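PDB 5NTH: putative aminopeptidase from Leishmania major, which probably acts as a manganese-dependent M17 leucyl aminopeptidase, removing residues from the N-terminal end of peptides, and here binds the aminopeptidase inhibitor actinonin. Local coordinates for residues M416-G421 against Y515-T520; V509-A514 against T524-T529. All coordinates share one frame; numbering follows the deposited sequence.

Interaction 1 of 2, residues M416-G421 against Y515-T520. With BB2 (actinonin), chain E.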
loop_
_atom_site.group_PDB
_atom_site.type_symbol
_atom_site.label_atom_id
_atom_site.label_comp_id
_atom_site.label_asym_id
_atom_site.label_seq_id
_atom_site.Cartn_x
_atom_site.Cartn_y
_atom_site.Cartn_z
ATOM N N MET A 416 33.267 -3.045 -4.235
ATOM C CA MET A 416 32.645 -1.935 -3.515
ATOM C C MET A 416 31.468 -1.428 -4.280
ATOM O O MET A 416 31.587 -1.120 -5.458
ATOM C CB MET A 416 33.630 -0.798 -3.254
ATOM C CG MET A 416 33.087 0.253 -2.313
ATOM S SD MET A 416 34.211 1.635 -2.089
ATOM C CE MET A 416 35.441 0.935 -1.012
ATOM N N ALA A 417 30.339 -1.311 -3.582
ATOM C CA ALA A 417 29.064 -1.062 -4.222
ATOM C C ALA A 417 28.030 -0.504 -3.248
ATOM O O ALA A 417 28.006 -0.905 -2.087
ATOM C CB ALA A 417 28.574 -2.351 -4.812
ATOM N N THR A 418 27.215 0.447 -3.715
ATOM C CA THR A 418 25.987 0.883 -3.013
ATOM C C THR A 418 24.919 -0.144 -3.368
ATOM O O THR A 418 24.146 0.035 -4.302
ATOM C CB THR A 418 25.504 2.280 -3.474
ATOM O OG1 THR A 418 25.441 2.307 -4.898
ATOM C CG2 THR A 418 26.456 3.373 -3.041
ATOM N N LEU A 419 24.904 -1.254 -2.673
ATOM C CA LEU A 419 24.272 -2.392 -3.272
ATOM C C LEU A 419 22.819 -2.543 -2.871
ATOM O O LEU A 419 21.992 -2.756 -3.747
ATOM C CB LEU A 419 25.064 -3.673 -3.021
ATOM C CG LEU A 419 24.694 -4.753 -4.045
ATOM C CD1 LEU A 419 25.019 -4.350 -5.481
ATOM C CD2 LEU A 419 25.401 -6.055 -3.728
ATOM N N THR A 420 22.524 -2.432 -1.570
ATOM C CA THR A 420 21.245 -2.870 -0.994
ATOM C C THR A 420 20.786 -2.004 0.159
ATOM O O THR A 420 21.605 -1.492 0.917
ATOM C CB THR A 420 21.308 -4.340 -0.433
ATOM O OG1 THR A 420 22.201 -4.434 0.695
ATOM C CG2 THR A 420 21.729 -5.363 -1.510
ATOM N N GLY A 421 19.473 -1.907 0.326
ATOM C CA GLY A 421 18.867 -1.354 1.537
ATOM C C GLY A 421 18.944 -2.270 2.752
ATOM O O GLY A 421 18.828 -1.817 3.896
ATOM N N TYR A 515 24.187 3.204 2.365
ATOM C CA TYR A 515 23.888 4.345 3.241
ATOM C C TYR A 515 25.098 5.241 3.627
ATOM O O TYR A 515 24.972 6.450 3.622
ATOM C CB TYR A 515 23.067 3.896 4.468
ATOM C CG TYR A 515 21.702 3.478 4.015
ATOM C CD1 TYR A 515 21.481 2.205 3.469
ATOM C CD2 TYR A 515 20.648 4.382 3.997
ATOM C CE1 TYR A 515 20.242 1.850 2.967
ATOM C CE2 TYR A 515 19.403 4.020 3.494
ATOM C CZ TYR A 515 19.203 2.755 2.978
ATOM O OH TYR A 515 17.960 2.405 2.489
ATOM N N PRO A 516 26.275 4.665 3.928
ATOM C CA PRO A 516 27.429 5.534 4.298
ATOM C C PRO A 516 27.954 6.479 3.185
ATOM O O PRO A 516 28.663 7.451 3.473
ATOM C CB PRO A 516 28.513 4.529 4.708
ATOM C CG PRO A 516 27.814 3.229 4.911
ATOM C CD PRO A 516 26.601 3.236 4.038
ATOM N N THR A 517 27.572 6.195 1.941
ATOM C CA THR A 517 28.004 6.953 0.801
ATOM C C THR A 517 27.428 8.367 0.760
ATOM O O THR A 517 27.895 9.184 -0.008
ATOM C CB THR A 517 27.592 6.246 -0.504
ATOM O OG1 THR A 517 28.524 6.538 -1.535
ATOM C CG2 THR A 517 26.172 6.682 -0.995
ATOM N N SER A 518 26.373 8.620 1.517
ATOM C CA SER A 518 25.752 9.927 1.543
ATOM C C SER A 518 25.067 10.189 2.843
ATOM O O SER A 518 24.749 9.286 3.586
ATOM C CB SER A 518 24.716 10.109 0.424
ATOM O OG SER A 518 23.434 9.626 0.794
ATOM N N ASN A 519 24.847 11.467 3.089
ATOM C CA ASN A 519 24.109 11.937 4.229
ATOM C C ASN A 519 23.296 13.199 3.834
ATOM O O ASN A 519 23.131 13.484 2.649
ATOM C CB ASN A 519 25.094 12.182 5.357
ATOM C CG ASN A 519 26.059 13.321 5.062
ATOM O OD1 ASN A 519 25.721 14.320 4.416
ATOM N ND2 ASN A 519 27.253 13.181 5.542
ATOM N N THR A 520 22.815 13.960 4.814
ATOM C CA THR A 520 21.963 15.127 4.540
ATOM C C THR A 520 22.563 16.054 3.493
ATOM O O THR A 520 21.908 16.482 2.552
ATOM C CB THR A 520 21.738 15.969 5.802
ATOM O OG1 THR A 520 21.145 15.156 6.826
ATOM C CG2 THR A 520 20.833 17.214 5.486
HETATM C C5 BB2 E . 18.562 -1.739 -3.697
HETATM C C3 BB2 E . 18.902 -1.465 -5.132
HETATM O O4 BB2 E . 18.049 -0.968 -5.813
HETATM N N1 BB2 E . 20.108 -1.715 -5.621
HETATM O O2 BB2 E . 20.391 -1.400 -6.969
HETATM C C6 BB2 E . 17.467 -2.797 -3.629
HETATM C C12 BB2 E . 16.740 -2.614 -2.336
HETATM O O13 BB2 E . 17.181 -3.157 -1.360
HETATM C C7 BB2 E . 18.097 -4.190 -3.756
HETATM C C8 BB2 E . 17.109 -5.342 -3.608
HETATM C C9 BB2 E . 16.135 -5.418 -4.775
HETATM C C10 BB2 E . 14.694 -5.436 -4.296
HETATM C C11 BB2 E . 14.334 -6.779 -3.685
HETATM N N14 BB2 E . 15.658 -1.848 -2.295
HETATM C C15 BB2 E . 14.944 -1.611 -1.045
HETATM C C16 BB2 E . 14.420 -0.159 -0.950
HETATM C C18 BB2 E . 13.086 0.004 -0.204
HETATM C C17 BB2 E . 15.488 0.755 -0.318
HETATM C C19 BB2 E . 13.933 -2.713 -0.840
HETATM O O20 BB2 E . 14.254 -3.583 -0.056
HETATM N N21 BB2 E . 12.741 -2.752 -1.478
HETATM C C22 BB2 E . 11.596 -3.449 -0.875
HETATM C C23 BB2 E . 12.321 -2.176 -2.764
HETATM C C24 BB2 E . 10.793 -2.103 -2.745
HETATM C C25 BB2 E . 10.338 -2.800 -1.477
HETATM C C26 BB2 E . 11.703 -4.928 -1.280
HETATM O O27 BB2 E . 12.832 -5.569 -0.669
#

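Interaction 2 of 2, residues V509-A514 against T524-T529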
loop_
_atom_site.group_PDB
_atom_site.type_symbol
_atom_site.label_atom_id
_atom_site.label_comp_id
_atom_site.label_asym_id
_atom_site.label_seq_id
_atom_site.Cartn_x
_atom_site.Cartn_y
_atom_site.Cartn_z
ATOM N N VAL A 509 36.569 -9.564 -0.916
ATOM C CA VAL A 509 36.062 -8.654 0.124
ATOM C C VAL A 509 35.089 -7.717 -0.504
ATOM O O VAL A 509 35.477 -6.850 -1.280
ATOM C CB VAL A 509 37.158 -7.783 0.756
ATOM C CG1 VAL A 509 36.614 -6.954 1.908
ATOM C CG2 VAL A 509 38.276 -8.669 1.259
ATOM N N HIS A 510 33.828 -7.898 -0.127
ATOM C CA HIS A 510 32.720 -7.141 -0.669
ATOM C C HIS A 510 32.280 -6.103 0.317
ATOM O O HIS A 510 31.902 -6.458 1.422
ATOM C CB HIS A 510 31.586 -8.078 -0.939
ATOM C CG HIS A 510 30.338 -7.412 -1.420
ATOM N ND1 HIS A 510 30.123 -7.101 -2.743
ATOM C CD2 HIS A 510 29.213 -7.061 -0.765
ATOM C CE1 HIS A 510 28.931 -6.558 -2.878
ATOM N NE2 HIS A 510 28.354 -6.533 -1.694
ATOM N N VAL A 511 32.335 -4.833 -0.088
ATOM C CA VAL A 511 31.914 -3.735 0.776
ATOM C C VAL A 511 30.630 -3.097 0.265
ATOM O O VAL A 511 30.586 -2.469 -0.795
ATOM C CB VAL A 511 33.000 -2.662 0.932
ATOM C CG1 VAL A 511 32.575 -1.643 1.980
ATOM C CG2 VAL A 511 34.311 -3.291 1.344
ATOM N N ASP A 512 29.577 -3.267 1.045
ATOM C CA ASP A 512 28.265 -2.726 0.704
ATOM C C ASP A 512 28.044 -1.408 1.418
ATOM O O ASP A 512 27.713 -1.388 2.573
ATOM C CB ASP A 512 27.169 -3.730 1.083
ATOM C CG ASP A 512 25.804 -3.340 0.566
ATOM O OD1 ASP A 512 25.645 -2.290 -0.097
ATOM O OD2 ASP A 512 24.880 -4.122 0.828
ATOM N N MET A 513 28.179 -0.316 0.697
ATOM C CA MET A 513 28.182 0.995 1.332
ATOM C C MET A 513 27.047 1.862 0.816
ATOM O O MET A 513 27.226 3.014 0.513
ATOM C CB MET A 513 29.561 1.680 1.212
ATOM C CG MET A 513 30.432 1.318 0.029
ATOM S SD MET A 513 29.759 1.890 -1.511
ATOM C CE MET A 513 30.382 3.575 -1.437
ATOM N N ALA A 514 25.853 1.308 0.773
ATOM C CA ALA A 514 24.716 2.051 0.240
ATOM C C ALA A 514 24.360 3.328 1.050
ATOM O O ALA A 514 24.270 4.398 0.471
ATOM C CB ALA A 514 23.519 1.134 0.111
ATOM N N THR A 524 29.549 11.540 0.771
ATOM C CA THR A 524 30.535 11.532 1.844
ATOM C C THR A 524 31.956 11.267 1.396
ATOM O O THR A 524 32.882 11.522 2.148
ATOM C CB THR A 524 30.202 10.512 2.948
ATOM O OG1 THR A 524 30.218 9.181 2.421
ATOM C CG2 THR A 524 28.849 10.824 3.556
ATOM N N GLY A 525 32.134 10.748 0.191
ATOM C CA GLY A 525 33.448 10.302 -0.274
ATOM C C GLY A 525 33.854 8.928 0.261
ATOM O O GLY A 525 34.975 8.464 0.003
ATOM N N TYR A 526 32.952 8.272 0.999
ATOM C CA TYR A 526 33.228 6.977 1.595
ATOM C C TYR A 526 33.856 6.023 0.603
ATOM O O TYR A 526 33.383 5.907 -0.520
ATOM C CB TYR A 526 31.961 6.334 2.097
ATOM C CG TYR A 526 32.199 5.062 2.856
ATOM C CD1 TYR A 526 32.653 3.890 2.216
ATOM C CD2 TYR A 526 31.973 5.006 4.209
ATOM C CE1 TYR A 526 32.875 2.716 2.919
ATOM C CE2 TYR A 526 32.175 3.829 4.906
ATOM C CZ TYR A 526 32.619 2.694 4.252
ATOM O OH TYR A 526 32.847 1.571 4.990
ATOM N N GLY A 527 34.894 5.322 1.062
ATOM C CA GLY A 527 35.552 4.294 0.302
ATOM C C GLY A 527 36.987 4.640 0.012
ATOM O O GLY A 527 37.837 3.763 0.002
ATOM N N VAL A 528 37.247 5.915 -0.239
ATOM C CA VAL A 528 38.545 6.393 -0.693
ATOM C C VAL A 528 39.629 6.147 0.345
ATOM O O VAL A 528 40.751 5.752 0.011
ATOM C CB VAL A 528 38.506 7.909 -0.944
ATOM C CG1 VAL A 528 39.902 8.438 -1.238
ATOM C CG2 VAL A 528 37.565 8.242 -2.101
ATOM N N THR A 529 39.286 6.420 1.599
ATOM C CA THR A 529 40.225 6.341 2.706
ATOM C C THR A 529 40.189 4.964 3.369
ATOM O O THR A 529 41.144 4.582 4.084
ATOM C CB THR A 529 39.947 7.449 3.750
ATOM O OG1 THR A 529 39.812 8.716 3.094
ATOM C CG2 THR A 529 41.089 7.584 4.735
#

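Interaction 1 of 2, residues M416-G421 against Y515-T520
Thr418 and Thr517 meet through their methyl groups, with CG2 of Thr418 lying 3.9 Å from CG2 of Thr517. The same Thr418 methyl stands 4.0 Å from Thr517 CB, so one carbon rests against the branch point of the other residue, and the two side chains cross at about a right angle. A chi1 of 50° swings Thr418 OG1 away from this apolar patch and leaves CG2 beside the backbone N. The hydroxyl is hydrogen-bonded to Asp321, a manganese ligand, while Met513 and Lys298 also pack on this side chain. This is the tight, buried half of the contact.

The other half is looser. Tyr515 brings the edge of its ring to Gly421, whose CA sits in the ring plane 3.8 Å from CE1. No polar bond joins the two residues. Tyr515 is partly exposed and also packs on Ser485 of a second subunit, so this side faces the subunit boundary, and its OH lies 4.1 Å from C17 of actinonin, a methyl of the inhibitor's valine-like branch.

The backbone turns at Thr418 (an inverse gamma turn), and past it Leu419 O and Gly421 N meet the inhibitor. Leu419 O accepts the N-H of the hydroxamate nitrogen N1 at 2.9 Å in a nearly straight bond (171°), and Gly421 N donates to O13 at 3.1 Å. Methyl and ring-edge contacts thus join the protein segments, whereas main-chain hydrogen bonds from Leu419 and Gly421, with one from Lys310 NZ, engage the inhibitor and a threonine hydroxyl serves the metal's second shell.

Interaction 2 of 2, residues V509-A514 against T524-T529
Met513 lies against the ring of Tyr526, and its side chain can be followed atom by atom. CB comes first, 3.9 Å from Tyr526 CE1 and equally far from CD1, so it straddles one ring bond. CG lies against the same bond, 4.0 Å from Tyr526 CE1. Bends at chi2 (68°) and chi3 (83°) then fold the chain: SD leaves the ring, and CE returns to the backbone of Tyr526, 3.9 Å from its carbonyl O. Met513 therefore touches both the ring and the main chain of one residue, while Thr418, Met416 and Ala432 pack around it.

From the opposite segment, Tyr526 reaches across with CG anti to its backbone N (chi1 -174°), which extends the ring toward the strand. Its far end also meets Val511, whose CG1 is 4.4 Å from Tyr526 OH, a looser approach than that of Met513. Ala432 on the neighbouring strand and Pro516 add further packing to the tyrosine.

The backbone carrying the ring is fixed locally. Thr524 OG1 accepts from Tyr526 N at 3.2 Å, forming an ST turn, and Gly527 occupies the N-cap of helix 528-536, its N bonded to Asp454. The contact thus joins the C-terminal end of strand 508-512 to the entrance of the last helix. It is mainly apolar, carbon against ring, with Met513 CE and Val511 CG1 also approaching oxygens, and so rests largely on van der Waals packing; the polar bonds given here fix the backbone, Thr524 OG1 at Tyr526 N and Asp454 at Gly527 N.

In the fold
Interactions 1 and 2 have centres 8 Å apart, and their segments alternate along the chain. Strands 412-417 and 508-512 are parallel neighbours in the large mixed sheet of the catalytic domain, and both contacts form where these strands end. Two probable hydrogen bonds tie them together: Thr420 OG1 to Asp512 OD2 at 2.7 Å, and Pro516 O to Thr524 OG1 at 2.6 Å. Asp512 OD1 also accepts from Leu419 N, anchoring the loop that grips actinonin. Interaction 1 lines the active site, with the nearest Thr418 side-chain atom about 5 Å from a manganese ion. Interaction 2 is farther from it: the nearest atoms of the Met513 side chain and actinonin are about 11 Å apart.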